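Local structure of neurotoxin (Clostridium botulinum, 1ZB7) at residues V3-F8 against T91-F96; I14-I19 against K140-P145; K102-R107 against G362-K367; L119-T124 against N178-I183; S123-K128 against S308-G313. The protein acts as a zinc endopeptidase of the peptidase M27 family, the botulinum neurotoxin type G light chain, cleaving host synaptobrevins at an Ala-Ala bond. All coordinates share one frame; numbering follows the deposited sequence.

In the fold
None of the five contacts lies wholly in the core. Interactions 1, 3 and 4 are partly buried, while interactions 2 and 5 lie at the surface. Interaction 1 is apolar packing, and interaction 3 packs a lysine chain, a serine and a glycine backbone round a tyrosine; both place an aromatic side chain, F96 or Y364, against helix 224-239. Interactions 1 and 2 use neighbouring parts of the N-terminal segment and touch through a salt bridge between K6 and D18. The surface pair is more polar: side-chain amide and lysine bonds in interaction 2, weak lysine bonds beside a two-stranded sheet in interaction 5. Interactions 4 and 5 share S123 and T124 of one loop.

Interaction 1 (V3-F8 against T91-F96)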
# COMPACT_ATOMS: atom_id res chain seq x y z
N VAL A 3 31.82 -3.83 18.20
CA VAL A 3 31.28 -3.91 19.56
C VAL A 3 31.51 -5.34 20.14
O VAL A 3 31.46 -6.33 19.42
CB VAL A 3 29.82 -3.49 19.45
CG1 VAL A 3 28.77 -4.58 19.79
CG2 VAL A 3 29.60 -2.08 20.00
N ASN A 4 31.84 -5.39 21.42
CA ASN A 4 31.90 -6.64 22.10
C ASN A 4 30.51 -7.13 22.56
O ASN A 4 29.78 -6.41 23.17
CB ASN A 4 32.85 -6.57 23.31
CG ASN A 4 32.92 -7.91 24.07
OD1 ASN A 4 32.22 -8.10 25.12
ND2 ASN A 4 33.72 -8.85 23.53
N ILE A 5 30.25 -8.40 22.36
CA ILE A 5 28.97 -9.00 22.76
C ILE A 5 29.26 -10.09 23.80
O ILE A 5 29.93 -11.07 23.49
CB ILE A 5 28.17 -9.55 21.54
CG1 ILE A 5 28.05 -8.43 20.49
CG2 ILE A 5 26.83 -10.06 21.98
CD1 ILE A 5 27.33 -8.80 19.26
N LYS A 6 28.74 -9.88 25.02
CA LYS A 6 28.99 -10.75 26.13
C LYS A 6 27.99 -11.93 26.21
O LYS A 6 26.82 -11.75 25.98
CB LYS A 6 28.98 -9.96 27.44
CG LYS A 6 29.56 -10.75 28.58
CD LYS A 6 29.88 -9.92 29.74
CE LYS A 6 30.08 -10.90 30.94
NZ LYS A 6 30.62 -10.12 32.08
N ASN A 7 28.51 -13.12 26.49
CA ASN A 7 27.77 -14.33 26.78
C ASN A 7 27.33 -14.40 28.22
O ASN A 7 28.04 -14.08 29.05
CB ASN A 7 28.65 -15.59 26.53
CG ASN A 7 29.11 -15.76 25.04
OD1 ASN A 7 28.34 -15.63 24.05
ND2 ASN A 7 30.39 -16.13 24.91
N PHE A 8 26.16 -14.94 28.49
CA PHE A 8 25.56 -15.05 29.81
C PHE A 8 24.73 -16.29 29.85
O PHE A 8 24.25 -16.76 28.80
CB PHE A 8 24.55 -13.93 30.06
CG PHE A 8 25.19 -12.55 30.24
CD1 PHE A 8 25.85 -12.21 31.41
CD2 PHE A 8 25.05 -11.60 29.27
CE1 PHE A 8 26.39 -10.94 31.58
CE2 PHE A 8 25.60 -10.34 29.46
CZ PHE A 8 26.21 -10.02 30.58
N THR A 91 19.58 -17.01 22.51
CA THR A 91 19.14 -16.75 21.13
C THR A 91 19.35 -15.25 20.79
O THR A 91 19.82 -14.93 19.74
CB THR A 91 17.65 -17.12 20.93
OG1 THR A 91 17.44 -18.49 21.25
CG2 THR A 91 17.20 -16.86 19.54
N MET A 92 18.99 -14.34 21.68
CA MET A 92 19.21 -12.90 21.47
C MET A 92 20.70 -12.59 21.22
O MET A 92 21.05 -11.81 20.33
CB MET A 92 18.66 -12.04 22.62
CG MET A 92 17.16 -11.93 22.77
SD MET A 92 16.24 -11.75 21.18
CE MET A 92 16.92 -10.17 20.64
N ILE A 93 21.57 -13.22 22.02
CA ILE A 93 22.99 -13.01 21.87
C ILE A 93 23.47 -13.54 20.54
O ILE A 93 24.35 -12.92 19.90
CB ILE A 93 23.73 -13.70 23.00
CG1 ILE A 93 23.46 -12.94 24.30
CG2 ILE A 93 25.26 -13.83 22.69
CD1 ILE A 93 23.75 -13.81 25.54
N LYS A 94 22.93 -14.69 20.12
CA LYS A 94 23.35 -15.29 18.89
C LYS A 94 22.93 -14.36 17.75
O LYS A 94 23.67 -14.15 16.81
CB LYS A 94 22.77 -16.67 18.70
CG LYS A 94 23.07 -17.34 17.36
CD LYS A 94 23.06 -18.81 17.48
CE LYS A 94 23.32 -19.54 16.10
NZ LYS A 94 23.07 -21.01 16.27
N LEU A 95 21.76 -13.79 17.85
CA LEU A 95 21.27 -12.89 16.83
C LEU A 95 22.09 -11.64 16.76
O LEU A 95 22.45 -11.22 15.68
CB LEU A 95 19.77 -12.59 17.04
CG LEU A 95 18.79 -13.79 16.94
CD1 LEU A 95 17.39 -13.22 17.15
CD2 LEU A 95 18.88 -14.47 15.65
N PHE A 96 22.47 -11.08 17.90
CA PHE A 96 23.38 -9.94 17.85
C PHE A 96 24.72 -10.36 17.27
O PHE A 96 25.35 -9.59 16.56
CB PHE A 96 23.56 -9.23 19.19
CG PHE A 96 22.46 -8.29 19.54
CD1 PHE A 96 21.36 -8.72 20.28
CD2 PHE A 96 22.51 -6.98 19.12
CE1 PHE A 96 20.28 -7.86 20.58
CE2 PHE A 96 21.43 -6.05 19.41
CZ PHE A 96 20.32 -6.48 20.16
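Extended N-terminal residues lie across helix 82-99 of the clostridial zinc-protease fold, I5 set against I93 and F96, and N7 against I93. The two helical residues are one turn apart and so present themselves on the same side of the helix, a simple example of how an irregular segment packs on a helix by fitting side chains to side chains and to backbone. The contact rests on van der Waals packing, and I5 spends its two branches separately. Its CG2 comes within 4.1 Å of CG2 of I93, the two isoleucines sliding past each other in opposite directions. Its longer arm, stretched straight by a chi2 of 179°, carries CD1 on to the next turn of the helix, where it lies 3.4 Å from the carbonyl O of F96 and 3.8 Å from CB of F96. The F96 ring then turns off toward L228 and L232 of helix 224-239, the helix with the HExxH sequence of this protease.

K6 points away from the helix; its ammonium group is in a salt bridge with D18, and its CG lies over one face of the F8 ring. That ring meets F37 edge-to-face and also touches L89, an earlier residue of helix 82-99. The side chain of N7 crosses I93 at about a right angle, bringing OD1 to 3.8 Å from CG2 of I93. The other branch of I93 presses on the peptide backbone: its CD1 sits 3.7 Å from the carbonyl O of K6 and 4.0 Å from the amide N of F8.

Interaction 2 (I14-I19 against K140-P145); sequences INNDDI and KKIIQP
N16 and I143 form a pair of hydrogen bonds in which a side-chain amide takes the part of a neighbouring strand. The amide N of I143 donates to OD1 of N16 over 2.9 Å and nearly straight (169°), although it arrives 38° out of the carbonyl plane. In return ND2 of N16 donates to the carbonyl O of I143 at 3.1 Å, with that oxygen lying in the plane of the asparagine amide. A third direct bond runs from the extended K140, whose NZ reaches the backbone O of N16 at 2.9 Å.

These bonds tie the turn that leads into strand 19-23 to its antiparallel neighbour, strand 137-142, and the residues that follow. Within the turn, OD1 of N15 accepts the amide of D17 in an Asx turn and that of D18 in an Asx motif, with I19 N as a further donor, while ND2 of N15 donates to OD1 of D18.

Water adds a bridge from NZ of K140 to the carbonyl O of D17. Apolar contact is slight: CG2 of I14 meets CG1 of I143 at 4.1 Å. The CG2 methyl of I142 rests against the N16 amide, 4.0 Å from its CG.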
# COMPACT_ATOMS: atom_id res chain seq x y z
N ILE A 14 23.33 -12.11 39.98
CA ILE A 14 23.26 -10.67 40.03
C ILE A 14 24.64 -10.16 40.44
O ILE A 14 25.17 -10.61 41.44
CB ILE A 14 22.18 -10.25 41.08
CG1 ILE A 14 20.76 -10.69 40.68
CG2 ILE A 14 22.18 -8.83 41.30
CD1 ILE A 14 20.19 -9.85 39.49
N ASN A 15 25.22 -9.22 39.69
CA ASN A 15 26.46 -8.64 40.16
C ASN A 15 26.42 -7.09 40.28
O ASN A 15 27.41 -6.52 40.66
CB ASN A 15 27.65 -9.09 39.26
CG ASN A 15 27.38 -8.86 37.78
OD1 ASN A 15 26.94 -7.77 37.37
ND2 ASN A 15 27.68 -9.83 36.98
N ASN A 16 25.27 -6.47 39.91
CA ASN A 16 24.98 -5.04 40.03
C ASN A 16 25.66 -4.23 38.99
O ASN A 16 25.63 -3.04 39.07
CB ASN A 16 25.33 -4.51 41.41
CG ASN A 16 24.53 -5.16 42.50
OD1 ASN A 16 23.33 -5.32 42.38
ND2 ASN A 16 25.19 -5.58 43.52
N ASP A 17 26.32 -4.87 38.04
CA ASP A 17 27.05 -4.23 36.98
C ASP A 17 26.35 -4.59 35.66
O ASP A 17 25.58 -3.78 35.08
CB ASP A 17 28.52 -4.70 36.99
CG ASP A 17 29.34 -4.15 35.78
OD1 ASP A 17 28.87 -3.31 34.97
OD2 ASP A 17 30.45 -4.61 35.57
N ASP A 18 26.60 -5.81 35.15
CA ASP A 18 26.02 -6.18 33.87
C ASP A 18 24.92 -7.24 34.03
O ASP A 18 24.25 -7.58 33.08
CB ASP A 18 27.11 -6.55 32.86
CG ASP A 18 27.96 -7.74 33.33
OD1 ASP A 18 27.73 -8.36 34.40
OD2 ASP A 18 28.84 -8.12 32.57
N ILE A 19 24.71 -7.67 35.26
CA ILE A 19 23.56 -8.50 35.61
C ILE A 19 22.89 -7.83 36.81
O ILE A 19 23.49 -7.74 37.89
CB ILE A 19 23.92 -9.98 35.90
CG1 ILE A 19 24.64 -10.58 34.69
CG2 ILE A 19 22.65 -10.75 36.17
CD1 ILE A 19 25.22 -11.97 34.85
N LYS A 140 17.48 1.15 38.84
CA LYS A 140 18.29 -0.02 39.07
C LYS A 140 18.38 -0.26 40.59
O LYS A 140 18.54 0.67 41.40
CB LYS A 140 19.68 0.26 38.48
CG LYS A 140 20.90 -0.49 39.10
CD LYS A 140 22.23 -0.02 38.38
CE LYS A 140 23.35 -1.04 38.61
NZ LYS A 140 24.71 -0.37 38.45
N LYS A 141 18.36 -1.51 40.99
CA LYS A 141 18.43 -1.84 42.39
C LYS A 141 19.75 -2.52 42.65
O LYS A 141 19.98 -3.61 42.10
CB LYS A 141 17.28 -2.77 42.72
CG LYS A 141 16.86 -2.75 44.11
CD LYS A 141 15.86 -3.86 44.37
CE LYS A 141 14.41 -3.40 44.38
NZ LYS A 141 13.63 -4.47 45.06
N ILE A 142 20.57 -1.92 43.50
CA ILE A 142 21.86 -2.46 43.93
C ILE A 142 21.58 -3.47 45.04
O ILE A 142 21.13 -3.08 46.07
CB ILE A 142 22.82 -1.34 44.51
CG1 ILE A 142 23.02 -0.16 43.55
CG2 ILE A 142 24.15 -1.91 44.88
CD1 ILE A 142 23.73 -0.53 42.23
N ILE A 143 21.84 -4.74 44.79
CA ILE A 143 21.54 -5.79 45.74
C ILE A 143 22.77 -6.09 46.57
O ILE A 143 23.73 -6.65 46.07
CB ILE A 143 21.11 -7.14 45.06
CG1 ILE A 143 19.90 -6.96 44.10
CG2 ILE A 143 20.81 -8.25 46.18
CD1 ILE A 143 18.52 -6.91 44.74
N GLN A 144 22.70 -5.75 47.85
CA GLN A 144 23.80 -6.00 48.77
C GLN A 144 23.29 -6.84 49.93
O GLN A 144 22.26 -6.51 50.52
CB GLN A 144 24.40 -4.69 49.31
CG GLN A 144 24.91 -3.68 48.23
CD GLN A 144 26.26 -4.06 47.58
OE1 GLN A 144 26.57 -5.24 47.40
NE2 GLN A 144 27.05 -3.05 47.18
N PRO A 145 23.94 -7.99 50.19
CA PRO A 145 23.61 -8.82 51.36
C PRO A 145 23.98 -8.20 52.70
O PRO A 145 25.12 -7.79 52.91
CB PRO A 145 24.39 -10.12 51.09
CG PRO A 145 24.55 -10.13 49.55
CD PRO A 145 24.92 -8.68 49.32
O HOH W 1 21.26 -5.17 40.69
O HOH W 2 24.59 -1.40 35.73

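Interaction 3 (K102-R107 against G362-K367); sequences KPSGQR and GEYGIK
K102, at the N-cap position of helix 103-114, lays its aliphatic chain along the ring of Y364, the two side chains running past each other in opposite directions. CB of K102 lies 3.4 Å from OH of Y364 at one end. Farther out, CD sits over one face, 3.8 Å from the ring centroid and only 16° off the normal, a CH-pi contact. The same CD is 3.5 Å from the backbone O of E363, so the lysine methylenes fill the angle between the ring and the helix that bears it.

S104 approaches the ring obliquely from a different direction. With chi1 at 61°, its OG is brought to 3.5 Å from CE2 of Y364 and 3.9 Å from CB of E363. Here the first turn of one helix meets the last turn of another: Y364 closes helix 357-364, and G365, with positive phi, ends it in a Schellman motif. The tyrosine thus projects from a helix C-terminus and also touches M229 of helix 224-239.

G105 has no side chain, and the phenol end of Y364 comes right against its backbone, OH lying 3.2 Å from CA of G105. The amide N of G105 is near the ring plane at its edge and gives OH a weak, strongly bent hydrogen bond (120°). The same hydroxyl is also hydrogen-bonded to the carbonyl O of I99.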
# COMPACT_ATOMS: atom_id res chain seq x y z
N LYS A 102 29.15 -8.84 10.02
CA LYS A 102 29.41 -8.15 8.76
C LYS A 102 29.53 -6.63 9.01
O LYS A 102 28.99 -6.11 9.96
CB LYS A 102 28.29 -8.46 7.74
CG LYS A 102 28.41 -9.87 7.13
CD LYS A 102 27.36 -10.11 6.07
CE LYS A 102 27.13 -11.63 5.88
NZ LYS A 102 28.45 -12.25 5.54
N PRO A 103 30.32 -5.95 8.18
CA PRO A 103 30.59 -4.52 8.53
C PRO A 103 29.34 -3.59 8.68
O PRO A 103 29.30 -2.77 9.59
CB PRO A 103 31.59 -4.06 7.43
CG PRO A 103 32.20 -5.36 6.91
CD PRO A 103 31.08 -6.42 7.01
N SER A 104 28.30 -3.78 7.86
CA SER A 104 27.10 -2.96 7.95
C SER A 104 26.34 -3.12 9.27
O SER A 104 25.95 -2.12 9.92
CB SER A 104 26.18 -3.25 6.78
OG SER A 104 25.78 -4.64 6.79
N GLY A 105 26.18 -4.35 9.72
CA GLY A 105 25.55 -4.59 11.01
C GLY A 105 26.38 -4.14 12.18
O GLY A 105 25.85 -3.65 13.19
N GLN A 106 27.69 -4.33 12.05
CA GLN A 106 28.68 -3.73 12.99
C GLN A 106 28.56 -2.22 13.17
O GLN A 106 28.57 -1.70 14.27
CB GLN A 106 30.11 -4.07 12.54
CG GLN A 106 30.46 -5.57 12.71
CD GLN A 106 31.74 -5.95 12.01
OE1 GLN A 106 32.49 -5.08 11.56
NE2 GLN A 106 32.02 -7.26 11.95
N ARG A 107 28.45 -1.52 12.07
CA ARG A 107 28.21 -0.10 12.08
C ARG A 107 26.88 0.21 12.72
O ARG A 107 26.80 1.11 13.54
CB ARG A 107 28.28 0.42 10.65
CG ARG A 107 28.72 1.80 10.47
CD ARG A 107 28.95 2.14 8.96
NE ARG A 107 29.48 1.00 8.15
CZ ARG A 107 28.87 0.42 7.09
NH1 ARG A 107 27.66 0.81 6.68
NH2 ARG A 107 29.48 -0.60 6.45
N GLY A 362 20.25 -7.77 1.63
CA GLY A 362 21.18 -7.97 0.51
C GLY A 362 22.62 -8.19 0.95
O GLY A 362 23.30 -9.08 0.44
N GLU A 363 23.07 -7.40 1.91
CA GLU A 363 24.38 -7.61 2.48
C GLU A 363 24.51 -9.00 3.14
O GLU A 363 25.58 -9.58 3.13
CB GLU A 363 24.75 -6.48 3.47
CG GLU A 363 25.28 -5.13 2.86
CD GLU A 363 26.49 -5.28 1.82
OE1 GLU A 363 27.01 -6.42 1.55
OE2 GLU A 363 26.93 -4.22 1.27
N TYR A 364 23.43 -9.52 3.72
CA TYR A 364 23.49 -10.76 4.55
C TYR A 364 23.01 -12.01 3.79
O TYR A 364 23.05 -13.14 4.34
CB TYR A 364 22.68 -10.61 5.85
CG TYR A 364 23.38 -9.79 6.83
CD1 TYR A 364 24.10 -10.39 7.88
CD2 TYR A 364 23.42 -8.38 6.72
CE1 TYR A 364 24.83 -9.61 8.80
CE2 TYR A 364 24.12 -7.61 7.64
CZ TYR A 364 24.86 -8.25 8.67
OH TYR A 364 25.58 -7.49 9.59
N GLY A 365 22.59 -11.85 2.52
CA GLY A 365 22.05 -13.01 1.73
C GLY A 365 20.80 -13.57 2.40
O GLY A 365 20.62 -14.78 2.60
N ILE A 366 19.94 -12.65 2.82
CA ILE A 366 18.68 -12.97 3.48
C ILE A 366 17.57 -12.57 2.56
O ILE A 366 17.54 -11.48 2.00
CB ILE A 366 18.58 -12.28 4.83
CG1 ILE A 366 19.61 -12.86 5.83
CG2 ILE A 366 17.24 -12.40 5.40
CD1 ILE A 366 19.79 -11.94 7.12
N LYS A 367 16.69 -13.52 2.31
CA LYS A 367 15.43 -13.22 1.71
C LYS A 367 14.42 -12.47 2.63
O LYS A 367 14.16 -12.87 3.75
CB LYS A 367 14.78 -14.49 1.16
CG LYS A 367 13.76 -14.08 0.16
CD LYS A 367 13.43 -15.06 -0.79
CE LYS A 367 12.55 -14.40 -1.86
NZ LYS A 367 13.07 -14.70 -3.24

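Interaction 4 (L119-T124 against N178-I183)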
# COMPACT_ATOMS: atom_id res chain seq x y z
N LEU A 119 20.16 14.44 27.63
CA LEU A 119 19.73 14.68 29.04
C LEU A 119 18.66 15.77 29.20
O LEU A 119 18.90 16.84 29.71
CB LEU A 119 20.94 14.95 29.91
CG LEU A 119 22.11 13.99 29.79
CD1 LEU A 119 23.14 14.31 30.76
CD2 LEU A 119 21.69 12.47 29.97
N GLY A 120 17.46 15.49 28.73
CA GLY A 120 16.35 16.42 28.84
C GLY A 120 15.28 16.14 27.81
O GLY A 120 15.35 15.19 27.08
N ASN A 121 14.30 17.03 27.72
CA ASN A 121 13.18 16.94 26.78
C ASN A 121 12.56 18.31 26.76
O ASN A 121 13.04 19.16 27.42
CB ASN A 121 12.14 15.88 27.15
CG ASN A 121 11.66 15.96 28.59
OD1 ASN A 121 11.19 16.97 29.03
ND2 ASN A 121 11.72 14.84 29.29
N ALA A 122 11.51 18.50 25.96
CA ALA A 122 10.83 19.79 25.79
C ALA A 122 10.51 20.48 27.08
O ALA A 122 10.44 21.66 27.10
CB ALA A 122 9.50 19.60 24.97
N SER A 123 10.30 19.75 28.16
CA SER A 123 9.90 20.37 29.41
C SER A 123 11.04 20.61 30.35
O SER A 123 10.84 21.09 31.46
CB SER A 123 8.95 19.42 30.11
OG SER A 123 9.73 18.29 30.53
N THR A 124 12.27 20.23 29.96
CA THR A 124 13.40 20.59 30.83
C THR A 124 13.95 21.94 30.45
O THR A 124 13.97 22.26 29.28
CB THR A 124 14.49 19.47 30.86
OG1 THR A 124 14.94 19.19 29.54
CG2 THR A 124 13.86 18.17 31.39
N ASN A 178 4.25 13.82 28.86
CA ASN A 178 3.05 14.64 28.91
C ASN A 178 3.19 15.82 27.92
O ASN A 178 3.96 16.78 28.16
CB ASN A 178 2.80 15.14 30.34
CG ASN A 178 1.59 16.07 30.44
OD1 ASN A 178 1.66 17.14 31.08
ND2 ASN A 178 0.47 15.68 29.79
N GLY A 179 2.43 15.74 26.83
CA GLY A 179 2.58 16.65 25.70
C GLY A 179 3.63 16.05 24.77
O GLY A 179 3.43 14.98 24.19
N HIS A 180 4.77 16.73 24.68
CA HIS A 180 5.87 16.44 23.75
C HIS A 180 6.35 14.95 23.49
O HIS A 180 6.04 13.98 24.23
CB HIS A 180 7.04 17.27 24.22
CG HIS A 180 7.45 16.95 25.64
ND1 HIS A 180 8.39 15.98 25.95
CD2 HIS A 180 7.04 17.48 26.82
CE1 HIS A 180 8.53 15.93 27.27
NE2 HIS A 180 7.73 16.82 27.82
N SER A 181 7.13 14.80 22.42
CA SER A 181 7.65 13.48 22.03
C SER A 181 9.14 13.50 21.64
O SER A 181 9.48 13.84 20.51
CB SER A 181 6.86 12.91 20.89
OG SER A 181 7.41 11.65 20.57
N PRO A 182 10.01 13.16 22.59
CA PRO A 182 11.46 13.29 22.38
C PRO A 182 12.09 12.54 21.21
O PRO A 182 13.09 13.01 20.66
CB PRO A 182 12.11 12.87 23.74
CG PRO A 182 11.04 12.43 24.62
CD PRO A 182 9.68 12.77 23.97
N ILE A 183 11.49 11.43 20.84
CA ILE A 183 11.96 10.64 19.73
C ILE A 183 11.74 11.26 18.34
O ILE A 183 12.30 10.76 17.38
CB ILE A 183 11.37 9.22 19.73
CG1 ILE A 183 9.87 9.18 19.52
CG2 ILE A 183 11.79 8.48 21.04
CD1 ILE A 183 9.45 7.70 19.30
O HOH W 3 10.35 16.01 24.30
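H180 lays one face of its imidazole against the turn formed by N121, A122 and S123, and the packing is tight over A122 and beside N121. CB of A122 stands 3.8 Å from the ring centroid, 29° off the normal, in a CH-pi contact displaced toward CG of H180, which it approaches to 3.4 Å. N121 closes on the far end of the ring: its OD1 is 3.4 Å from CE1 of H180, the amide and imidazole planes being 34° apart. A chi1 of 59° sets the ring of H180 between its own backbone N and carbonyl carbon, turned toward these residues.

The remainder is looser. CB of S123 is 3.7 Å from NE2 of H180, and CB of N121 only brushes CG of P182 at 4.4 Å. A water is hydrogen-bonded both to the amide N of A122 and to ND1 of H180. A122 and S123 are exposed, whereas N121 and P182 are buried, and ND2 of N121 is hydrogen-bonded to OD1 of N135.

The contact joins the loop between helix 103-114 and strand 128-129 to that between strands 171-173 and 191-194. The turn is braced by its own hydrogen bonds. T124 N and OG1 both donate to the carbonyl O of N121, and S123 N meets a lone pair of N121 OD1 at 3.0 Å: a type I beta turn combined with an Asx turn.

Interaction 5 (S123-K128 against S308-G313)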
# COMPACT_ATOMS: atom_id res chain seq x y z
N SER A 123 10.30 19.75 28.16
CA SER A 123 9.90 20.37 29.41
C SER A 123 11.04 20.61 30.35
O SER A 123 10.84 21.09 31.46
CB SER A 123 8.95 19.42 30.11
OG SER A 123 9.73 18.29 30.53
N THR A 124 12.27 20.23 29.96
CA THR A 124 13.40 20.59 30.83
C THR A 124 13.95 21.94 30.45
O THR A 124 13.97 22.26 29.28
CB THR A 124 14.49 19.47 30.86
OG1 THR A 124 14.94 19.19 29.54
CG2 THR A 124 13.86 18.17 31.39
N PRO A 125 14.39 22.73 31.45
CA PRO A 125 15.01 24.02 31.14
C PRO A 125 16.19 23.88 30.15
O PRO A 125 17.04 23.08 30.35
CB PRO A 125 15.47 24.59 32.54
CG PRO A 125 14.65 23.78 33.58
CD PRO A 125 14.38 22.44 32.90
N PRO A 126 16.22 24.69 29.09
CA PRO A 126 17.20 24.63 28.04
C PRO A 126 18.63 24.84 28.53
O PRO A 126 19.55 24.34 27.92
CB PRO A 126 16.78 25.80 27.12
CG PRO A 126 15.31 25.88 27.30
CD PRO A 126 15.24 25.79 28.81
N ASP A 127 18.78 25.57 29.62
CA ASP A 127 20.05 25.80 30.21
C ASP A 127 20.55 24.70 31.19
O ASP A 127 21.65 24.85 31.77
CB ASP A 127 20.10 27.19 30.79
CG ASP A 127 19.38 27.35 32.15
OD1 ASP A 127 18.45 26.59 32.47
OD2 ASP A 127 19.69 28.36 32.86
N LYS A 128 19.78 23.63 31.31
CA LYS A 128 20.20 22.45 32.09
C LYS A 128 20.18 21.06 31.38
O LYS A 128 19.57 20.91 30.34
CB LYS A 128 19.41 22.33 33.40
CG LYS A 128 19.93 23.18 34.46
CD LYS A 128 19.06 23.19 35.69
CE LYS A 128 19.47 24.26 36.69
NZ LYS A 128 20.23 23.60 37.84
N SER A 308 24.60 23.74 33.58
CA SER A 308 24.58 22.87 34.73
C SER A 308 23.56 21.78 34.53
O SER A 308 22.85 21.68 33.52
CB SER A 308 24.30 23.64 36.05
OG SER A 308 23.02 24.29 35.96
N ALA A 309 23.52 20.93 35.52
CA ALA A 309 22.69 19.80 35.56
C ALA A 309 21.70 19.94 36.70
O ALA A 309 21.98 20.59 37.66
CB ALA A 309 23.54 18.58 35.74
N GLN A 310 20.53 19.31 36.59
CA GLN A 310 19.54 19.36 37.68
C GLN A 310 20.01 18.70 38.96
O GLN A 310 19.69 19.21 40.08
CB GLN A 310 18.18 18.83 37.23
CG GLN A 310 17.24 20.01 36.74
CD GLN A 310 15.96 19.45 36.14
OE1 GLN A 310 15.72 18.22 36.20
NE2 GLN A 310 15.15 20.32 35.52
N GLY A 311 20.82 17.66 38.80
CA GLY A 311 21.27 16.84 39.91
C GLY A 311 22.78 16.90 40.02
O GLY A 311 23.43 17.91 39.62
N SER A 312 23.36 15.87 40.63
CA SER A 312 24.76 15.92 41.04
C SER A 312 25.40 14.86 40.19
O SER A 312 24.69 14.05 39.64
CB SER A 312 24.91 15.61 42.55
OG SER A 312 24.40 14.30 42.83
N GLY A 313 26.72 14.89 40.01
CA GLY A 313 27.42 13.86 39.25
C GLY A 313 27.52 14.06 37.75
O GLY A 313 28.32 13.40 37.10
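A surface contact between K128 and S308 brings together two very short strands, 128-129 and 308-309, which form a small parallel two-stranded sheet at the periphery of the protease fold. The direct K128-S308 pairing is loose; backbone bonds run from S308 and Q310 to F129 and from D127 to S307. The pairing here joins segments some 180 residues apart, and the geometry between K128 and S308 shows how close the backbones come: CA of K128 lies 3.1 Å from the carbonyl O of S308, a CA-H...O contact with an angle of 138° at the hydrogen.

The approach to the strand is a type I beta turn from P125 to K128, in which K128 N donates to the carbonyl O of P125 at 3.0 Å. Just before it, the carbonyl O of T124 is bonded to R302 of helix 282-303, the helix that precedes strand 308-309. The P125 ring lies beside the side chain of Q310.

K128 and S308 project from the same face of the sheet, and the lysine covers the serine. CG of K128 is 3.6 Å from OG of S308, while CD rests 3.8 Å from CG of Q310 in a nearly perpendicular crossing. A bend at the last torsion (chi4 -103°) folds the ammonium group back over the neighbouring strand. There NZ of K128 makes two long, weak hydrogen bonds, 3.4 Å to OG of S308 and 3.5 Å to the carbonyl O of A309.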